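PDB 4ESK: leukocyte-associated immunoglobulin-like receptor 1 from Mus musculus, which acts as an inhibitory receptor restraining natural killer cells, B cells and T cells, and is represented here by its extracellular immunoglobulin-like domain. Local coordinates for residues His36-Val42 with Glu53-Pro58; Ser16-Gln22 with Thr94-Ile100; Phe25-Ser31 with Thr61-Ile67. All coordinates share one frame; numbering follows the deposited sequence. Where two conformers were deposited one is given.

How the interactions relate
All three contacts lie within one immunoglobulin-like domain. Interaction 3 pairs the two strands of the smaller sheet and is partly buried close to the centre of the domain, with an apolar inner side and a polar outer one. Interactions 1 and 2 are surface contacts toward opposite edges of the five-stranded sheet, their centres about 26 Å apart. In interaction 2 an edge strand runs parallel to its neighbour and is fastened by an unbroken row of backbone bonds; interaction 1 has a short hairpin pairing that gives way to water bridges. Interaction 3 touches both others: Asp63 bonds to His36 of interaction 1, and Val26 packs on Ile20 of interaction 2.

Interaction 1: His36-Val42 with Glu53-Pro58; sequences HDLYNMV and EKSTEP
Val42 and Lys54 form an antiparallel hydrogen-bonded pair. Val42 N gives a nearly straight bond to Lys54 O (2.9 Å), and Lys54 N returns one to Val42 O (3.0 Å). The next bond, Thr56 N to Asn40 O at 3.1 Å, is less regular: its donor stands 62° out of the carbonyl plane, as the chains leave strict strand geometry.

Packing centres on Thr56, a branched residue with both a methyl and a hydroxyl to offer. Its CG2 lies 4.0 Å from Val42 CB, while its OG1 shares a water with Tyr39 O. Met41 is bent at chi2 and chi3 (-66° and -62°), which folds its thioether back along the neighbouring strand and brings CE to 3.4 Å from Lys54 O. The flexible, unbranched chain of methionine suits this outer position.

Beyond the strands, water does the bridging. One water joins His36 ND1, the Asp37 carboxylate and Glu57 O, the last of which also approaches the edge of the imidazole, 3.2 Å from CE1. The other ring nitrogen, NE2, bonds to Asp63 OD1, so the buried histidine has polar partners at both nitrogens. Lys54 sends NZ to Glu64 O and makes a cation-pi contact with Phe65.

Asn40 and Met41 together face Ser83 in a classic beta bulge, at the open end of the hairpin formed by strands 41-46 and 49-55 of the immunoglobulin-like domain.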
loop_
_atom_site.group_PDB
_atom_site.type_symbol
_atom_site.label_atom_id
_atom_site.label_comp_id
_atom_site.label_asym_id
_atom_site.label_seq_id
_atom_site.Cartn_x
_atom_site.Cartn_y
_atom_site.Cartn_z
ATOM N N HIS A 36 -15.445 -0.393 3.355
ATOM C CA HIS A 36 -14.690 0.861 3.197
ATOM C C HIS A 36 -15.362 2.042 3.855
ATOM O O HIS A 36 -14.690 2.879 4.464
ATOM C CB HIS A 36 -14.466 1.120 1.711
ATOM C CG HIS A 36 -13.476 2.220 1.414
ATOM N ND1 HIS A 36 -13.847 3.488 1.209
ATOM C CD2 HIS A 36 -12.097 2.177 1.219
ATOM C CE1 HIS A 36 -12.748 4.234 0.928
ATOM N NE2 HIS A 36 -11.690 3.428 0.935
ATOM N N ASP A 37 -16.696 2.106 3.781
ATOM C CA ASP A 37 -17.447 3.236 4.350
ATOM C C ASP A 37 -17.323 3.362 5.871
ATOM O O ASP A 37 -17.606 4.429 6.423
ATOM C CB ASP A 37 -18.947 3.137 3.998
ATOM C CG ASP A 37 -19.263 3.618 2.602
ATOM O OD1 ASP A 37 -20.184 3.064 1.963
ATOM O OD2 ASP A 37 -18.611 4.570 2.136
ATOM N N LEU A 38 -16.916 2.296 6.548
ATOM C CA LEU A 38 -16.843 2.301 8.020
ATOM C C LEU A 38 -15.624 3.052 8.568
ATOM O O LEU A 38 -15.623 3.485 9.736
ATOM C CB LEU A 38 -16.830 0.887 8.580
ATOM C CG LEU A 38 -17.967 -0.061 8.194
ATOM C CD1 LEU A 38 -17.856 -1.341 8.994
ATOM C CD2 LEU A 38 -19.323 0.611 8.379
ATOM N N TYR A 39 -14.586 3.187 7.742
ATOM C CA TYR A 39 -13.296 3.743 8.179
ATOM C C TYR A 39 -13.093 5.077 7.483
ATOM O O TYR A 39 -13.408 5.200 6.295
ATOM C CB TYR A 39 -12.164 2.746 7.880
ATOM C CG TYR A 39 -12.411 1.410 8.549
ATOM C CD1 TYR A 39 -12.108 1.218 9.877
ATOM C CD2 TYR A 39 -13.038 0.368 7.872
ATOM C CE1 TYR A 39 -12.360 0.015 10.516
ATOM C CE2 TYR A 39 -13.311 -0.836 8.503
ATOM C CZ TYR A 39 -12.967 -1.011 9.833
ATOM O OH TYR A 39 -13.221 -2.194 10.505
ATOM N N ASN A 40 -12.617 6.080 8.219
ATOM C CA ASN A 40 -12.433 7.419 7.660
ATOM C C ASN A 40 -10.968 7.826 7.432
ATOM O O ASN A 40 -10.717 8.883 6.873
ATOM C CB ASN A 40 -13.182 8.479 8.491
ATOM C CG ASN A 40 -12.642 8.636 9.890
ATOM O OD1 ASN A 40 -11.728 7.933 10.315
ATOM N ND2 ASN A 40 -13.238 9.585 10.641
ATOM N N MET A 41 -10.035 6.990 7.877
ATOM C CA MET A 41 -8.611 7.195 7.644
ATOM C C MET A 41 -7.981 5.955 7.028
ATOM O O MET A 41 -8.359 4.830 7.321
ATOM C CB MET A 41 -7.883 7.513 8.945
ATOM C CG MET A 41 -8.246 8.895 9.494
ATOM S SD MET A 41 -7.681 10.230 8.422
ATOM C CE MET A 41 -5.902 9.948 8.475
ATOM N N VAL A 42 -6.980 6.186 6.191
ATOM C CA VAL A 42 -6.188 5.088 5.661
ATOM C C VAL A 42 -4.719 5.484 5.751
ATOM O O VAL A 42 -4.329 6.615 5.411
ATOM C CB VAL A 42 -6.593 4.713 4.222
ATOM C CG1 VAL A 42 -6.527 5.903 3.277
ATOM C CG2 VAL A 42 -5.725 3.560 3.722
ATOM N N GLU A 53 -0.416 8.996 5.366
ATOM C CA GLU A 53 -1.823 8.813 5.699
ATOM C C GLU A 53 -2.711 9.900 5.153
ATOM O O GLU A 53 -2.263 10.990 4.792
ATOM C CB GLU A 53 -2.014 8.628 7.198
ATOM C CG GLU A 53 -1.717 9.851 8.035
ATOM C CD GLU A 53 -1.753 9.580 9.534
ATOM O OE1 GLU A 53 -2.221 8.508 9.976
ATOM O OE2 GLU A 53 -1.293 10.474 10.275
ATOM N N LYS A 54 -3.992 9.585 5.056
ATOM C CA LYS A 54 -4.977 10.527 4.569
ATOM C C LYS A 54 -6.383 10.040 4.859
ATOM O O LYS A 54 -6.562 8.901 5.257
ATOM C CB LYS A 54 -4.812 10.792 3.062
ATOM C CG LYS A 54 -4.931 9.582 2.149
ATOM C CD LYS A 54 -5.039 10.011 0.688
ATOM C CE LYS A 54 -4.690 8.885 -0.270
ATOM N NZ LYS A 54 -4.679 9.318 -1.690
ATOM N N SER A 55 -7.356 10.938 4.683
ATOM C CA SER A 55 -8.758 10.584 4.760
ATOM C C SER A 55 -9.097 9.647 3.612
ATOM O O SER A 55 -8.521 9.743 2.529
ATOM C CB SER A 55 -9.646 11.820 4.656
ATOM O OG SER A 55 -10.989 11.425 4.459
ATOM N N THR A 56 -10.025 8.733 3.847
ATOM C CA THR A 56 -10.454 7.807 2.798
ATOM C C THR A 56 -11.303 8.479 1.714
ATOM O O THR A 56 -11.954 9.493 1.960
ATOM C CB THR A 56 -11.298 6.677 3.424
ATOM O OG1 THR A 56 -12.337 7.280 4.213
ATOM C CG2 THR A 56 -10.444 5.772 4.291
ATOM N N GLU A 57 -11.329 7.890 0.517
ATOM C CA GLU A 57 -12.240 8.339 -0.555
ATOM C C GLU A 57 -13.718 8.137 -0.200
ATOM O O GLU A 57 -14.077 7.095 0.304
ATOM C CB GLU A 57 -11.955 7.547 -1.836
ATOM C CG GLU A 57 -10.611 7.865 -2.464
ATOM C CD GLU A 57 -10.654 9.104 -3.335
ATOM O OE1 GLU A 57 -11.757 9.607 -3.628
ATOM O OE2 GLU A 57 -9.571 9.575 -3.733
ATOM N N PRO A 58 -14.579 9.126 -0.487
ATOM C CA PRO A 58 -15.994 8.962 -0.126
ATOM C C PRO A 58 -16.741 7.918 -0.955
ATOM O O PRO A 58 -17.613 7.218 -0.412
ATOM C CB PRO A 58 -16.601 10.360 -0.370
ATOM C CG PRO A 58 -15.609 11.123 -1.171
ATOM C CD PRO A 58 -14.257 10.501 -0.909
HETATM O O HOH W 1 -16.089 5.297 1.455
HETATM O O HOH W 2 -14.532 5.817 3.838
HETATM O O HOH W 3 -10.947 11.448 7.799
#

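Interaction 2: Ser16-Gln22 with Thr94-Ile100; sequences SSLMISQ and TLELKVI
The Leu97 CD2 methyl is the bump that fills the hollow between Leu18 and Ile20, 3.8 Å from Leu18 CB and 4.1 Å from Ile20 CG1. Being paired on one face and having the same first torsion (-56° in Leu18), with CG anti to the carbonyl carbon, Leu18 and Leu97 lie side by side pointing the same way; Ile20 crosses Leu97 at a slant. At the two ends side chains meet backbone instead: Leu95 CD2 lies 3.6 Å from Ser16 CA and Val99 CG1 3.7 Å from Gln22 CA. Branched aliphatic residues suit the side on which Val99 also meets Ile74 and Ile20 meets Val70.

The reverse face, with Ser17, Met19, Glu96, Lys98 and Ile100, is more polar. The side chains of Met19 and Ile100 cross, CG 4.0 Å from CG1. Toward the start of the strands, Glu96 is extended (chi1 177°), carrying its carboxylate alongside Ser17: in the conformer described, Ser17 OG donates to OE1 over 3.0 Å, on the anti side. An alanine at Glu96 is likely to leave the Ser17 hydroxyl without this acceptor and free to turn.

Between the faces, six backbone bonds join edge strand 17-21 in parallel to strand 88-100 of the five-stranded sheet of the immunoglobulin-like domain, the directions differing by 30°. They start at Glu96 N to Ser16 O (2.8 Å) and finish at Gln22 N to Ile100 O. In one conformer of Ser16, a water further links its OG to Thr94 O. Since backbone amides and carbonyls make six of the seven direct hydrogen bonds, Ser17 to Glu96 being the one from side chains, and apolar contacts fill one face, the pairing probably depends little on side-chain charge.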
loop_
_atom_site.group_PDB
_atom_site.type_symbol
_atom_site.label_atom_id
_atom_site.label_comp_id
_atom_site.label_asym_id
_atom_site.label_seq_id
_atom_site.Cartn_x
_atom_site.Cartn_y
_atom_site.Cartn_z
ATOM N N SER A 16 5.051 -11.606 -3.064
ATOM C CA SER A 16 4.976 -10.610 -1.998
ATOM C C SER A 16 6.238 -9.748 -1.867
ATOM O O SER A 16 6.267 -8.835 -1.040
ATOM C CB SER A 16 4.696 -11.300 -0.662
ATOM O OG SER A 16 3.412 -11.910 -0.656
ATOM N N SER A 17 7.278 -10.038 -2.665
ATOM C CA SER A 17 8.528 -9.282 -2.623
ATOM C C SER A 17 8.864 -8.750 -4.019
ATOM O O SER A 17 9.089 -9.534 -4.938
ATOM C CB SER A 17 9.672 -10.159 -2.106
ATOM O OG SER A 17 9.378 -10.673 -0.817
ATOM N N LEU A 18 8.888 -7.435 -4.150
ATOM C CA LEU A 18 9.075 -6.766 -5.423
ATOM C C LEU A 18 10.409 -6.049 -5.518
ATOM O O LEU A 18 10.864 -5.452 -4.552
ATOM C CB LEU A 18 7.960 -5.736 -5.636
ATOM C CG LEU A 18 6.514 -6.214 -5.571
ATOM C CD1 LEU A 18 5.579 -5.011 -5.732
ATOM C CD2 LEU A 18 6.225 -7.247 -6.652
ATOM N N MET A 19 11.000 -6.101 -6.709
ATOM C CA MET A 19 12.188 -5.347 -7.064
ATOM C C MET A 19 11.754 -4.096 -7.821
ATOM O O MET A 19 10.927 -4.162 -8.737
ATOM C CB MET A 19 13.047 -6.212 -7.982
ATOM C CG MET A 19 14.331 -5.597 -8.499
ATOM S SD MET A 19 15.235 -6.836 -9.462
ATOM C CE MET A 19 14.983 -6.219 -11.131
ATOM N N ILE A 20 12.351 -2.966 -7.457
ATOM C CA ILE A 20 11.957 -1.658 -7.936
ATOM C C ILE A 20 13.261 -0.939 -8.286
ATOM O O ILE A 20 14.159 -0.924 -7.469
ATOM C CB ILE A 20 11.241 -0.868 -6.803
ATOM C CG1 ILE A 20 10.030 -1.653 -6.258
ATOM C CG2 ILE A 20 10.826 0.518 -7.272
ATOM C CD1 ILE A 20 8.900 -1.823 -7.255
ATOM N N SER A 21 13.365 -0.363 -9.478
ATOM C CA SER A 21 14.566 0.391 -9.854
ATOM C C SER A 21 14.582 1.776 -9.196
ATOM O O SER A 21 13.578 2.463 -9.179
ATOM C CB SER A 21 14.624 0.569 -11.376
ATOM O OG SER A 21 14.470 -0.673 -12.037
ATOM N N GLN A 22 15.739 2.204 -8.704
ATOM C CA GLN A 22 15.906 3.575 -8.220
ATOM C C GLN A 22 15.401 4.551 -9.282
ATOM O O GLN A 22 15.625 4.354 -10.479
ATOM C CB GLN A 22 17.389 3.839 -7.896
ATOM C CG GLN A 22 17.651 5.063 -7.040
ATOM C CD GLN A 22 19.135 5.392 -6.901
ATOM O OE1 GLN A 22 20.001 4.730 -7.494
ATOM N NE2 GLN A 22 19.434 6.431 -6.121
ATOM N N THR A 94 1.208 -7.918 4.041
ATOM C CA THR A 94 2.416 -7.131 3.952
ATOM C C THR A 94 3.167 -7.457 2.662
ATOM O O THR A 94 3.315 -8.638 2.314
ATOM C CB THR A 94 3.308 -7.419 5.150
ATOM O OG1 THR A 94 2.588 -7.108 6.347
ATOM C CG2 THR A 94 4.544 -6.575 5.086
ATOM N N LEU A 95 3.615 -6.421 1.961
ATOM C CA LEU A 95 4.440 -6.562 0.778
ATOM C C LEU A 95 5.809 -5.955 1.039
ATOM O O LEU A 95 5.937 -4.947 1.729
ATOM C CB LEU A 95 3.821 -5.883 -0.431
ATOM C CG LEU A 95 2.462 -6.449 -0.898
ATOM C CD1 LEU A 95 1.918 -5.603 -2.047
ATOM C CD2 LEU A 95 2.643 -7.888 -1.349
ATOM N N GLU A 96 6.817 -6.540 0.414
ATOM C CA GLU A 96 8.195 -6.075 0.558
ATOM C C GLU A 96 8.650 -5.413 -0.723
ATOM O O GLU A 96 8.443 -5.963 -1.817
ATOM C CB GLU A 96 9.100 -7.254 0.877
ATOM C CG GLU A 96 10.562 -6.873 0.983
ATOM C CD GLU A 96 11.464 -8.029 1.333
ATOM O OE1 GLU A 96 11.129 -9.216 1.067
ATOM O OE2 GLU A 96 12.551 -7.732 1.874
ATOM N N LEU A 97 9.250 -4.226 -0.603
ATOM C CA LEU A 97 9.915 -3.592 -1.736
ATOM C C LEU A 97 11.408 -3.553 -1.515
ATOM O O LEU A 97 11.854 -3.253 -0.413
ATOM C CB LEU A 97 9.459 -2.170 -1.942
ATOM C CG LEU A 97 7.973 -1.961 -2.135
ATOM C CD1 LEU A 97 7.767 -0.490 -2.396
ATOM C CD2 LEU A 97 7.470 -2.810 -3.305
ATOM N N LYS A 98 12.160 -3.828 -2.576
ATOM C CA LYS A 98 13.603 -3.670 -2.545
ATOM C C LYS A 98 14.001 -2.800 -3.732
ATOM O O LYS A 98 13.737 -3.135 -4.898
ATOM C CB LYS A 98 14.311 -5.036 -2.539
ATOM C CG LYS A 98 15.842 -4.951 -2.664
ATOM C CD LYS A 98 16.453 -4.021 -1.617
ATOM C CE LYS A 98 17.980 -3.914 -1.727
ATOM N NZ LYS A 98 18.576 -3.439 -0.441
ATOM N N VAL A 99 14.587 -1.643 -3.423
ATOM C CA VAL A 99 14.969 -0.668 -4.431
ATOM C C VAL A 99 16.420 -0.957 -4.801
ATOM O O VAL A 99 17.262 -1.104 -3.919
ATOM C CB VAL A 99 14.804 0.792 -3.935
ATOM C CG1 VAL A 99 15.278 1.788 -5.001
ATOM C CG2 VAL A 99 13.345 1.056 -3.588
ATOM N N ILE A 100 16.694 -1.077 -6.100
ATOM C CA ILE A 100 18.049 -1.443 -6.552
ATOM C C ILE A 100 18.704 -0.364 -7.425
ATOM O O ILE A 100 18.040 0.288 -8.248
ATOM C CB ILE A 100 18.071 -2.835 -7.240
ATOM C CG1 ILE A 100 17.209 -2.866 -8.507
ATOM C CG2 ILE A 100 17.616 -3.919 -6.270
ATOM C CD1 ILE A 100 18.009 -2.889 -9.795
HETATM O O HOH W 4 1.980 -11.002 1.498
#

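Interaction 3: Phe25-Ser31 with Thr61-Ile67; sequences FVTVVCS and TEDEFEI
The Phe65 ring receives Cys30 at its edge: SG lies 3.8 Å from CE2, and seen from the ring centre it is 74° off the normal, a Cys sulfur-aromatic contact. Val28 O is also near the ring plane, at the edge. Leu44 and Met52 pack against the same phenylalanine. The Phe25 ring, at the other end, meets the Glu66 carboxylate obliquely, the two planes 47° apart; in the conformer described, Glu66 OE2 is 3.5 Å from Phe25 CD2.

A third flat group, the Glu62 carboxylate, is gripped through one oxygen. In the conformer described, Ser31 OG donates to the anti lone pair of Glu62 OE2 over 2.9 Å, and Thr61 OG1 reaches the same oxygen from the syn side at 2.7 Å, out of the carboxylate plane. The turn at chi2 (63°) bends the glutamate back toward its neighbours, and the two small hydroxyls probably restrict its rotation.

Strands 26-31 and 62-67 form the two-stranded antiparallel sheet of this immunoglobulin-like domain, and Cys30 is tied by the characteristic disulfide to Cys80 on strand 76-84 of the other sheet. Their backbones exchange six hydrogen bonds, in the pairs Val26 with Ile67, Val28 with Phe65 and Cys30 with Asp63.

Residues alternate in character accordingly. On the face with Cys30 and Phe65, the side chains of Val28 and Ile67 cross, CG2 3.9 Å from CD1, and beta-branched residues suit this extended, apolar side. Asp63 is the buried exception; its carboxylate is satisfied by His36, Tyr82 and the amide of Glu57. On the other face, with Val29, the glutamates use their aliphatic stems: Val29 CG1 touches Glu62 CG at 3.8 Å, and its CG2 lies alongside Glu64 CG at 3.9 Å.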
loop_
_atom_site.group_PDB
_atom_site.type_symbol
_atom_site.label_atom_id
_atom_site.label_comp_id
_atom_site.label_asym_id
_atom_site.label_seq_id
_atom_site.Cartn_x
_atom_site.Cartn_y
_atom_site.Cartn_z
ATOM N N PHE A 25 8.694 5.467 -10.243
ATOM C CA PHE A 25 7.495 5.936 -9.539
ATOM C C PHE A 25 6.612 4.734 -9.174
ATOM O O PHE A 25 6.184 3.970 -10.056
ATOM C CB PHE A 25 6.735 6.960 -10.378
ATOM C CG PHE A 25 7.414 8.302 -10.454
ATOM C CD1 PHE A 25 8.562 8.468 -11.208
ATOM C CD2 PHE A 25 6.907 9.400 -9.764
ATOM C CE1 PHE A 25 9.210 9.698 -11.264
ATOM C CE2 PHE A 25 7.547 10.635 -9.827
ATOM C CZ PHE A 25 8.703 10.778 -10.577
ATOM N N VAL A 26 6.391 4.551 -7.875
ATOM C CA VAL A 26 5.571 3.447 -7.349
ATOM C C VAL A 26 4.168 3.976 -7.043
ATOM O O VAL A 26 4.000 5.147 -6.687
ATOM C CB VAL A 26 6.203 2.846 -6.080
ATOM C CG1 VAL A 26 5.235 1.956 -5.324
ATOM C CG2 VAL A 26 7.460 2.045 -6.417
ATOM N N THR A 27 3.163 3.124 -7.252
ATOM C CA THR A 27 1.792 3.419 -6.869
ATOM C C THR A 27 1.347 2.313 -5.943
ATOM O O THR A 27 1.436 1.136 -6.295
ATOM C CB THR A 27 0.864 3.426 -8.086
ATOM O OG1 THR A 27 1.345 4.368 -9.059
ATOM C CG2 THR A 27 -0.567 3.793 -7.685
ATOM N N VAL A 28 0.890 2.683 -4.757
ATOM C CA VAL A 28 0.386 1.720 -3.781
ATOM C C VAL A 28 -1.122 1.915 -3.775
ATOM O O VAL A 28 -1.595 3.049 -3.581
ATOM C CB VAL A 28 0.925 1.943 -2.347
ATOM C CG1 VAL A 28 0.424 0.843 -1.408
ATOM C CG2 VAL A 28 2.466 1.953 -2.287
ATOM N N VAL A 29 -1.874 0.834 -3.987
ATOM C CA VAL A 29 -3.326 0.911 -4.034
ATOM C C VAL A 29 -3.796 0.130 -2.812
ATOM O O VAL A 29 -3.675 -1.087 -2.772
ATOM C CB VAL A 29 -3.926 0.328 -5.331
ATOM C CG1 VAL A 29 -5.451 0.357 -5.309
ATOM C CG2 VAL A 29 -3.418 1.071 -6.577
ATOM N N CYS A 30 -4.284 0.843 -1.811
ATOM C CA CYS A 30 -4.949 0.225 -0.665
ATOM C C CYS A 30 -6.393 0.049 -1.061
ATOM O O CYS A 30 -6.969 0.899 -1.758
ATOM C CB CYS A 30 -4.847 1.131 0.563
ATOM S SG CYS A 30 -3.175 1.421 1.152
ATOM N N SER A 31 -7.016 -1.037 -0.637
ATOM C CA SER A 31 -8.409 -1.296 -0.997
ATOM C C SER A 31 -9.123 -1.936 0.195
ATOM O O SER A 31 -8.500 -2.642 0.981
ATOM C CB SER A 31 -8.462 -2.201 -2.236
ATOM O OG SER A 31 -9.791 -2.485 -2.649
ATOM N N THR A 61 -13.542 2.496 -3.248
ATOM C CA THR A 61 -13.056 1.603 -2.209
ATOM C C THR A 61 -11.539 1.418 -2.297
ATOM O O THR A 61 -10.976 0.602 -1.570
ATOM C CB THR A 61 -13.782 0.247 -2.251
ATOM O OG1 THR A 61 -13.712 -0.324 -3.565
ATOM C CG2 THR A 61 -15.263 0.410 -1.849
ATOM N N GLU A 62 -10.895 2.142 -3.210
ATOM C CA GLU A 62 -9.446 2.144 -3.316
ATOM C C GLU A 62 -8.904 3.512 -2.912
ATOM O O GLU A 62 -9.506 4.539 -3.208
ATOM C CB GLU A 62 -8.993 1.832 -4.758
ATOM C CG GLU A 62 -9.292 0.414 -5.213
ATOM C CD GLU A 62 -10.780 0.064 -5.258
ATOM O OE1 GLU A 62 -11.546 0.701 -6.009
ATOM O OE2 GLU A 62 -11.197 -0.846 -4.523
ATOM N N ASP A 63 -7.745 3.502 -2.282
ATOM C CA ASP A 63 -7.055 4.709 -1.811
ATOM C C ASP A 63 -5.594 4.576 -2.230
ATOM O O ASP A 63 -4.919 3.626 -1.830
ATOM C CB ASP A 63 -7.159 4.765 -0.299
ATOM C CG ASP A 63 -8.581 4.888 0.175
ATOM O OD1 ASP A 63 -9.192 3.841 0.484
ATOM O OD2 ASP A 63 -9.114 6.018 0.201
ATOM N N GLU A 64 -5.120 5.506 -3.051
ATOM C CA GLU A 64 -3.812 5.372 -3.664
ATOM C C GLU A 64 -2.796 6.306 -3.053
ATOM O O GLU A 64 -3.126 7.440 -2.695
ATOM C CB GLU A 64 -3.884 5.707 -5.135
ATOM C CG GLU A 64 -4.701 4.751 -5.954
ATOM C CD GLU A 64 -4.473 4.939 -7.435
ATOM O OE1 GLU A 64 -3.499 5.626 -7.819
ATOM O OE2 GLU A 64 -5.288 4.412 -8.208
ATOM N N PHE A 65 -1.562 5.833 -2.976
ATOM C CA PHE A 65 -0.430 6.629 -2.518
ATOM C C PHE A 65 0.636 6.551 -3.608
ATOM O O PHE A 65 1.115 5.467 -3.907
ATOM C CB PHE A 65 0.128 6.049 -1.225
ATOM C CG PHE A 65 -0.817 6.107 -0.054
ATOM C CD1 PHE A 65 -0.761 7.156 0.825
ATOM C CD2 PHE A 65 -1.727 5.089 0.189
ATOM C CE1 PHE A 65 -1.620 7.224 1.912
ATOM C CE2 PHE A 65 -2.597 5.148 1.271
ATOM C CZ PHE A 65 -2.530 6.211 2.145
ATOM N N GLU A 66 0.978 7.679 -4.227
ATOM C CA GLU A 66 2.045 7.692 -5.216
ATOM C C GLU A 66 3.350 8.024 -4.516
ATOM O O GLU A 66 3.429 9.012 -3.780
ATOM C CB GLU A 66 1.796 8.693 -6.337
ATOM C CG GLU A 66 2.715 8.443 -7.529
ATOM C CD GLU A 66 2.700 9.555 -8.550
ATOM O OE1 GLU A 66 1.958 10.538 -8.356
ATOM O OE2 GLU A 66 3.424 9.442 -9.559
ATOM N N ILE A 67 4.351 7.177 -4.744
ATOM C CA ILE A 67 5.662 7.284 -4.149
ATOM C C ILE A 67 6.714 7.292 -5.259
ATOM O O ILE A 67 7.032 6.263 -5.826
ATOM C CB ILE A 67 5.974 6.116 -3.200
ATOM C CG1 ILE A 67 4.860 5.927 -2.169
ATOM C CG2 ILE A 67 7.295 6.337 -2.487
ATOM C CD1 ILE A 67 5.078 4.684 -1.331
#